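Calcium-dependent protein kinase, putative (Plasmodium falciparum, PDB 3MSE) probably phosphorylates serine and threonine residues of target proteins in response to calcium, which is bound by two EF-hand loops of the C-terminal domain crystallised here. Local coordinates at residues 34-45 with 90-100. Sequence-based numbering, arbitrary orientation.
Sequences INNHIKYINELF and ITYTEFMAGCY
Phe45 (chi1 -178°) and Tyr92 (chi1 169°) both hold CG anti to the backbone N, and these torsions bring the two rings together as a T-shaped pair. The planes stand 83° apart with centroids separated by 5.6 Å, the Tyr92 edge facing one face of Phe45; on that side Phe45 CE1 also lies 3.6 Å from Tyr92 CA. The phenol continues to Asn42, whose OD1 accepts a very short hydrogen bond from Tyr92 OH (2.5 Å, an exact length that is doubtful), the amide lying obliquely to the ring. Ile38 CG2 comes within 3.4 Å of the same hydroxyl. Phe95 presents CD1 to the rim of the Phe45 ring, while Leu44 CD2 meets the edge of Phe95 at CZ (3.7 Å). Ile41 divides its branches: CG2 packs on Met96 CB, and CD1 reaches Cys99 CB (3.8 Å). Farther along, the Tyr100 hydroxyl rests against Ile34 CG1 at 3.6 Å. A capping box, Glu94 N to Thr91 OG1 and Thr91 N to Glu94 OE2, starts helix 92-99. The contact joins the first and last helices of a paired EF-hand lobe: helix 18-48 runs into the calcium loop containing Asp49, Phe45 and Phe95 both touch Leu56 of strand 56-57, Ile90 pairs with that strand through backbone hydrogen bonds, and Met96 packs on Leu31 of the second subunit.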
ATOM      1  N   ILE A  34       2.428  -5.322   3.892  1.00 49.20           N
ATOM      2  CA  ILE A  34       2.542  -3.901   4.174  1.00 49.29           C
ATOM      3  C   ILE A  34       1.914  -3.538   5.516  1.00 49.67           C
ATOM      4  O   ILE A  34       2.546  -2.877   6.346  1.00 49.94           O
ATOM      5  CB  ILE A  34       1.933  -3.081   3.011  1.00 49.37           C
ATOM      6  CG1 ILE A  34       2.836  -3.209   1.780  1.00 48.76           C
ATOM      7  CG2 ILE A  34       1.724  -1.624   3.416  1.00 49.87           C
ATOM      8  CD1 ILE A  34       2.243  -2.708   0.475  1.00 50.35           C
ATOM      9  N   ASN A  35       0.684  -3.999   5.730  1.00 49.61           N
ATOM     10  CA  ASN A  35      -0.081  -3.720   6.941  1.00 49.80           C
ATOM     11  C   ASN A  35       0.545  -4.315   8.207  1.00 49.74           C
ATOM     12  O   ASN A  35       0.355  -3.789   9.303  1.00 49.28           O
ATOM     13  CB  ASN A  35      -1.525  -4.229   6.770  1.00 50.11           C
ATOM     14  CG  ASN A  35      -2.325  -4.205   8.067  1.00 51.35           C
ATOM     15  OD1 ASN A  35      -2.576  -5.243   8.684  1.00 53.62           O
ATOM     16  ND2 ASN A  35      -2.717  -3.020   8.487  1.00 51.71           N
ATOM     17  N   ASN A  36       1.262  -5.427   8.060  1.00 49.86           N
ATOM     18  CA  ASN A  36       1.993  -6.006   9.192  1.00 50.33           C
ATOM     19  C   ASN A  36       3.139  -5.100   9.629  1.00 49.97           C
ATOM     20  O   ASN A  36       3.300  -4.855  10.824  1.00 50.09           O
ATOM     21  CB  ASN A  36       2.511  -7.413   8.874  1.00 50.44           C
ATOM     22  CG  ASN A  36       1.398  -8.441   8.798  1.00 51.99           C
ATOM     23  OD1 ASN A  36       0.460  -8.430   9.603  1.00 54.04           O
ATOM     24  ND2 ASN A  36       1.502  -9.346   7.829  1.00 53.37           N
ATOM     25  N   HIS A  37       3.910  -4.604   8.656  1.00 49.68           N
ATOM     26  CA  HIS A  37       4.972  -3.613   8.913  1.00 49.71           C
ATOM     27  C   HIS A  37       4.394  -2.392   9.629  1.00 49.16           C
ATOM     28  O   HIS A  37       4.917  -1.970  10.662  1.00 48.73           O
ATOM     29  CB  HIS A  37       5.676  -3.170   7.618  1.00 49.70           C
ATOM     30  CG  HIS A  37       6.491  -4.242   6.956  1.00 51.33           C
ATOM     31  ND1 HIS A  37       7.407  -5.019   7.634  1.00 52.57           N
ATOM     32  CD2 HIS A  37       6.557  -4.634   5.659  1.00 52.06           C
ATOM     33  CE1 HIS A  37       7.974  -5.868   6.793  1.00 51.84           C
ATOM     34  NE2 HIS A  37       7.479  -5.652   5.587  1.00 51.68           N
ATOM     35  N   ILE A  38       3.295  -1.849   9.098  1.00 48.77           N
ATOM     36  CA  ILE A  38       2.648  -0.691   9.710  1.00 48.39           C
ATOM     37  C   ILE A  38       2.160  -0.983  11.129  1.00 48.67           C
ATOM     38  O   ILE A  38       2.245  -0.119  12.010  1.00 49.04           O
ATOM     39  CB  ILE A  38       1.494  -0.143   8.844  1.00 48.74           C
ATOM     40  CG1 ILE A  38       2.036   0.352   7.505  1.00 48.52           C
ATOM     41  CG2 ILE A  38       0.757   0.984   9.568  1.00 47.47           C
ATOM     42  CD1 ILE A  38       0.957   0.751   6.532  1.00 50.39           C
ATOM     43  N   LYS A  39       1.661  -2.193  11.355  1.00 48.71           N
ATOM     44  CA  LYS A  39       1.220  -2.600  12.684  1.00 49.13           C
ATOM     45  C   LYS A  39       2.388  -2.552  13.688  1.00 48.48           C
ATOM     46  O   LYS A  39       2.231  -2.041  14.800  1.00 48.08           O
ATOM     47  CB  LYS A  39       0.599  -3.999  12.640  1.00 49.46           C
ATOM     48  CG  LYS A  39      -0.266  -4.357  13.844  1.00 52.45           C
ATOM     49  CD  LYS A  39      -1.073  -5.657  13.617  1.00 55.71           C
ATOM     50  CE  LYS A  39      -2.058  -5.533  12.438  1.00 57.85           C
ATOM     51  NZ  LYS A  39      -3.198  -4.585  12.693  1.00 58.31           N
ATOM     52  N   TYR A  40       3.550  -3.075  13.288  1.00 47.79           N
ATOM     53  CA  TYR A  40       4.742  -3.011  14.142  1.00 47.09           C
ATOM     54  C   TYR A  40       5.071  -1.553  14.480  1.00 46.32           C
ATOM     55  O   TYR A  40       5.220  -1.203  15.653  1.00 46.35           O
ATOM     56  CB  TYR A  40       5.957  -3.723  13.525  1.00 47.33           C
ATOM     57  CG  TYR A  40       7.176  -3.667  14.429  1.00 48.49           C
ATOM     58  CD1 TYR A  40       7.308  -4.539  15.518  1.00 50.14           C
ATOM     59  CD2 TYR A  40       8.178  -2.711  14.227  1.00 49.45           C
ATOM     60  CE1 TYR A  40       8.418  -4.472  16.367  1.00 50.32           C
ATOM     61  CE2 TYR A  40       9.283  -2.638  15.068  1.00 50.54           C
ATOM     62  CZ  TYR A  40       9.397  -3.516  16.131  1.00 51.06           C
ATOM     63  OH  TYR A  40      10.496  -3.434  16.951  1.00 51.91           O
ATOM     64  N   ILE A  41       5.135  -0.707  13.455  1.00 45.42           N
ATOM     65  CA  ILE A  41       5.383   0.723  13.654  1.00 44.72           C
ATOM     66  C   ILE A  41       4.332   1.330  14.585  1.00 45.23           C
ATOM     67  O   ILE A  41       4.652   2.175  15.429  1.00 44.96           O
ATOM     68  CB  ILE A  41       5.506   1.491  12.302  1.00 44.02           C
ATOM     69  CG1 ILE A  41       6.747   1.027  11.532  1.00 42.97           C
ATOM     70  CG2 ILE A  41       5.566   3.002  12.523  1.00 43.48           C
ATOM     71  CD1 ILE A  41       6.744   1.384  10.041  1.00 39.57           C
ATOM     72  N   ASN A  42       3.089   0.862  14.456  1.00 46.13           N
ATOM     73  CA  ASN A  42       1.980   1.316  15.306  1.00 46.75           C
ATOM     74  C   ASN A  42       2.206   0.962  16.765  1.00 46.40           C
ATOM     75  O   ASN A  42       1.953   1.771  17.657  1.00 46.28           O
ATOM     76  CB  ASN A  42       0.649   0.677  14.863  1.00 47.48           C
ATOM     77  CG  ASN A  42       0.027   1.356  13.645  1.00 48.73           C
ATOM     78  OD1 ASN A  42       0.501   2.392  13.176  1.00 51.00           O
ATOM     79  ND2 ASN A  42      -1.052   0.765  13.127  1.00 50.34           N
ATOM     80  N   GLU A  43       2.665  -0.261  16.998  1.00 46.40           N
ATOM     81  CA  GLU A  43       2.947  -0.720  18.348  1.00 46.59           C
ATOM     82  C   GLU A  43       4.173  -0.013  18.922  1.00 46.13           C
ATOM     83  O   GLU A  43       4.216   0.305  20.110  1.00 46.13           O
ATOM     84  CB  GLU A  43       3.095  -2.240  18.398  1.00 46.84           C
ATOM     85  CG  GLU A  43       1.767  -2.974  18.651  0.50 48.52           C
ATOM     86  CD  GLU A  43       1.250  -2.787  20.079  0.50 50.59           C
ATOM     87  OE1 GLU A  43       1.766  -3.459  21.003  0.50 50.71           O
ATOM     88  OE2 GLU A  43       0.322  -1.971  20.278  0.50 51.33           O
ATOM     89  N   LEU A  44       5.152   0.254  18.062  1.00 45.63           N
ATOM     90  CA  LEU A  44       6.331   1.005  18.462  1.00 44.99           C
ATOM     91  C   LEU A  44       5.944   2.410  18.900  1.00 44.27           C
ATOM     92  O   LEU A  44       6.337   2.865  19.975  1.00 43.67           O
ATOM     93  CB  LEU A  44       7.342   1.052  17.322  1.00 45.28           C
ATOM     94  CG  LEU A  44       8.764   1.506  17.659  1.00 46.32           C
ATOM     95  CD1 LEU A  44       9.423   0.537  18.648  1.00 46.93           C
ATOM     96  CD2 LEU A  44       9.576   1.618  16.366  1.00 45.97           C
ATOM     97  N   PHE A  45       5.144   3.079  18.076  1.00 43.91           N
ATOM     98  CA  PHE A  45       4.658   4.424  18.385  1.00 44.11           C
ATOM     99  C   PHE A  45       3.948   4.473  19.745  1.00 44.76           C
ATOM    100  O   PHE A  45       4.164   5.391  20.524  1.00 44.63           O
ATOM    101  CB  PHE A  45       3.716   4.914  17.267  1.00 43.75           C
ATOM    102  CG  PHE A  45       3.200   6.303  17.471  1.00 43.36           C
ATOM    103  CD1 PHE A  45       3.886   7.393  16.948  1.00 43.25           C
ATOM    104  CD2 PHE A  45       2.020   6.529  18.181  1.00 42.89           C
ATOM    105  CE1 PHE A  45       3.422   8.694  17.137  1.00 42.88           C
ATOM    106  CE2 PHE A  45       1.546   7.829  18.373  1.00 43.54           C
ATOM    107  CZ  PHE A  45       2.257   8.912  17.849  1.00 43.02           C
ATOM    108  N   ILE A  90       6.436  15.183  17.234  1.00 41.25           N
ATOM    109  CA  ILE A  90       6.505  14.422  16.008  1.00 39.97           C
ATOM    110  C   ILE A  90       5.256  13.590  15.865  1.00 39.38           C
ATOM    111  O   ILE A  90       4.883  12.846  16.784  1.00 38.65           O
ATOM    112  CB  ILE A  90       7.773  13.525  15.978  1.00 40.54           C
ATOM    113  CG1 ILE A  90       9.009  14.405  15.765  1.00 40.35           C
ATOM    114  CG2 ILE A  90       7.667  12.462  14.894  1.00 39.06           C
ATOM    115  CD1 ILE A  90      10.200  13.982  16.559  1.00 42.31           C
ATOM    116  N   THR A  91       4.603  13.712  14.713  1.00 38.79           N
ATOM    117  CA  THR A  91       3.328  13.027  14.520  1.00 38.62           C
ATOM    118  C   THR A  91       3.520  11.575  14.165  1.00 38.76           C
ATOM    119  O   THR A  91       4.620  11.151  13.770  1.00 38.22           O
ATOM    120  CB  THR A  91       2.465  13.669  13.397  1.00 38.60           C
ATOM    121  OG1 THR A  91       3.114  13.474  12.146  1.00 38.04           O
ATOM    122  CG2 THR A  91       2.231  15.167  13.647  1.00 37.95           C
ATOM    123  N   TYR A  92       2.429  10.825  14.278  1.00 38.35           N
ATOM    124  CA  TYR A  92       2.379   9.454  13.821  1.00 39.10           C
ATOM    125  C   TYR A  92       2.864   9.290  12.378  1.00 38.76           C
ATOM    126  O   TYR A  92       3.672   8.390  12.064  1.00 38.46           O
ATOM    127  CB  TYR A  92       0.962   8.898  13.943  1.00 39.48           C
ATOM    128  CG  TYR A  92       0.823   7.588  13.239  1.00 42.57           C
ATOM    129  CD1 TYR A  92       1.325   6.415  13.810  1.00 44.27           C
ATOM    130  CD2 TYR A  92       0.234   7.516  11.973  1.00 44.75           C
ATOM    131  CE1 TYR A  92       1.228   5.204  13.144  1.00 46.78           C
ATOM    132  CE2 TYR A  92       0.130   6.302  11.299  1.00 46.77           C
ATOM    133  CZ  TYR A  92       0.622   5.158  11.889  1.00 47.98           C
ATOM    134  OH  TYR A  92       0.520   3.958  11.231  1.00 50.30           O
ATOM    135  N   THR A  93       2.349  10.144  11.502  1.00 37.41           N
ATOM    136  CA  THR A  93       2.720  10.109  10.091  1.00 37.19           C
ATOM    137  C   THR A  93       4.217  10.386   9.889  1.00 35.65           C
ATOM    138  O   THR A  93       4.864   9.735   9.086  1.00 34.89           O
ATOM    139  CB  THR A  93       1.836  11.098   9.270  1.00 37.00           C
ATOM    140  OG1 THR A  93       0.488  10.631   9.350  1.00 40.00           O
ATOM    141  CG2 THR A  93       2.251  11.122   7.804  1.00 37.39           C
ATOM    142  N   GLU A  94       4.739  11.370  10.602  1.00 35.23           N
ATOM    143  CA  GLU A  94       6.165  11.716  10.513  1.00 35.33           C
ATOM    144  C   GLU A  94       7.109  10.619  11.042  1.00 34.53           C
ATOM    145  O   GLU A  94       8.196  10.395  10.470  1.00 34.21           O
ATOM    146  CB  GLU A  94       6.424  13.048  11.195  1.00 36.14           C
ATOM    147  CG  GLU A  94       5.649  14.202  10.505  1.00 39.09           C
ATOM    148  CD  GLU A  94       5.514  15.449  11.370  1.00 45.45           C
ATOM    149  OE1 GLU A  94       4.911  16.430  10.875  1.00 48.15           O
ATOM    150  OE2 GLU A  94       6.012  15.471  12.525  1.00 46.64           O
ATOM    151  N   PHE A  95       6.669   9.934  12.095  1.00 33.28           N
ATOM    152  CA  PHE A  95       7.418   8.851  12.722  1.00 33.66           C
ATOM    153  C   PHE A  95       7.462   7.701  11.744  1.00 33.94           C
ATOM    154  O   PHE A  95       8.497   7.098  11.493  1.00 33.51           O
ATOM    155  CB  PHE A  95       6.734   8.397  14.021  1.00 32.85           C
ATOM    156  CG  PHE A  95       7.457   7.272  14.745  1.00 31.99           C
ATOM    157  CD1 PHE A  95       6.888   6.008  14.836  1.00 31.76           C
ATOM    158  CD2 PHE A  95       8.702   7.490  15.348  1.00 31.92           C
ATOM    159  CE1 PHE A  95       7.544   4.972  15.526  1.00 34.72           C
ATOM    160  CE2 PHE A  95       9.374   6.455  16.036  1.00 32.10           C
ATOM    161  CZ  PHE A  95       8.805   5.213  16.131  1.00 30.55           C
ATOM    162  N   MET A  96       6.308   7.417  11.168  1.00 34.01           N
ATOM    163  CA  MET A  96       6.174   6.287  10.309  1.00 35.04           C
ATOM    164  C   MET A  96       6.911   6.470   8.966  1.00 34.30           C
ATOM    165  O   MET A  96       7.444   5.500   8.395  1.00 34.12           O
ATOM    166  CB  MET A  96       4.684   5.960  10.197  1.00 36.67           C
ATOM    167  CG  MET A  96       4.123   6.069   8.868  1.00 42.23           C
ATOM    168  SD  MET A  96       4.149   4.374   8.400  1.00 53.67           S
ATOM    169  CE  MET A  96       4.245   4.642   6.640  1.00 50.67           C
ATOM    170  N   ALA A  97       6.985   7.708   8.491  1.00 33.32           N
ATOM    171  CA  ALA A  97       7.778   8.039   7.319  1.00 33.99           C
ATOM    172  C   ALA A  97       9.265   7.639   7.480  1.00 34.10           C
ATOM    173  O   ALA A  97       9.888   7.198   6.536  1.00 34.27           O
ATOM    174  CB  ALA A  97       7.671   9.521   7.020  1.00 33.79           C
ATOM    175  N   GLY A  98       9.810   7.803   8.678  1.00 34.12           N
ATOM    176  CA  GLY A  98      11.217   7.497   8.925  1.00 34.87           C
ATOM    177  C   GLY A  98      11.477   6.046   9.277  1.00 35.15           C
ATOM    178  O   GLY A  98      12.627   5.606   9.201  1.00 35.81           O
ATOM    179  N   CYS A  99      10.421   5.313   9.649  1.00 34.99           N
ATOM    180  CA  CYS A  99      10.527   3.919  10.095  1.00 35.70           C
ATOM    181  C   CYS A  99      10.260   2.912   8.994  1.00 36.25           C
ATOM    182  O   CYS A  99      10.689   1.755   9.100  1.00 35.41           O
ATOM    183  CB  CYS A  99       9.567   3.607  11.245  1.00 35.53           C
ATOM    184  SG  CYS A  99       9.939   4.409  12.787  1.00 37.65           S
ATOM    185  N   TYR A 100       9.550   3.337   7.949  1.00 37.14           N
ATOM    186  CA  TYR A 100       9.086   2.404   6.920  1.00 38.18           C
ATOM    187  C   TYR A 100      10.131   2.200   5.841  1.00 39.01           C
ATOM    188  O   TYR A 100      10.747   3.159   5.389  1.00 39.17           O
ATOM    189  CB  TYR A 100       7.768   2.906   6.296  1.00 38.27           C
ATOM    190  CG  TYR A 100       7.114   1.927   5.350  1.00 37.68           C
ATOM    191  CD1 TYR A 100       6.337   0.866   5.829  1.00 39.47           C
ATOM    192  CD2 TYR A 100       7.263   2.064   3.974  1.00 37.47           C
ATOM    193  CE1 TYR A 100       5.733  -0.050   4.935  1.00 40.49           C
ATOM    194  CE2 TYR A 100       6.666   1.167   3.084  1.00 37.38           C
ATOM    195  CZ  TYR A 100       5.910   0.124   3.567  1.00 39.95           C
ATOM    196  OH  TYR A 100       5.335  -0.750   2.675  1.00 44.45           O
TER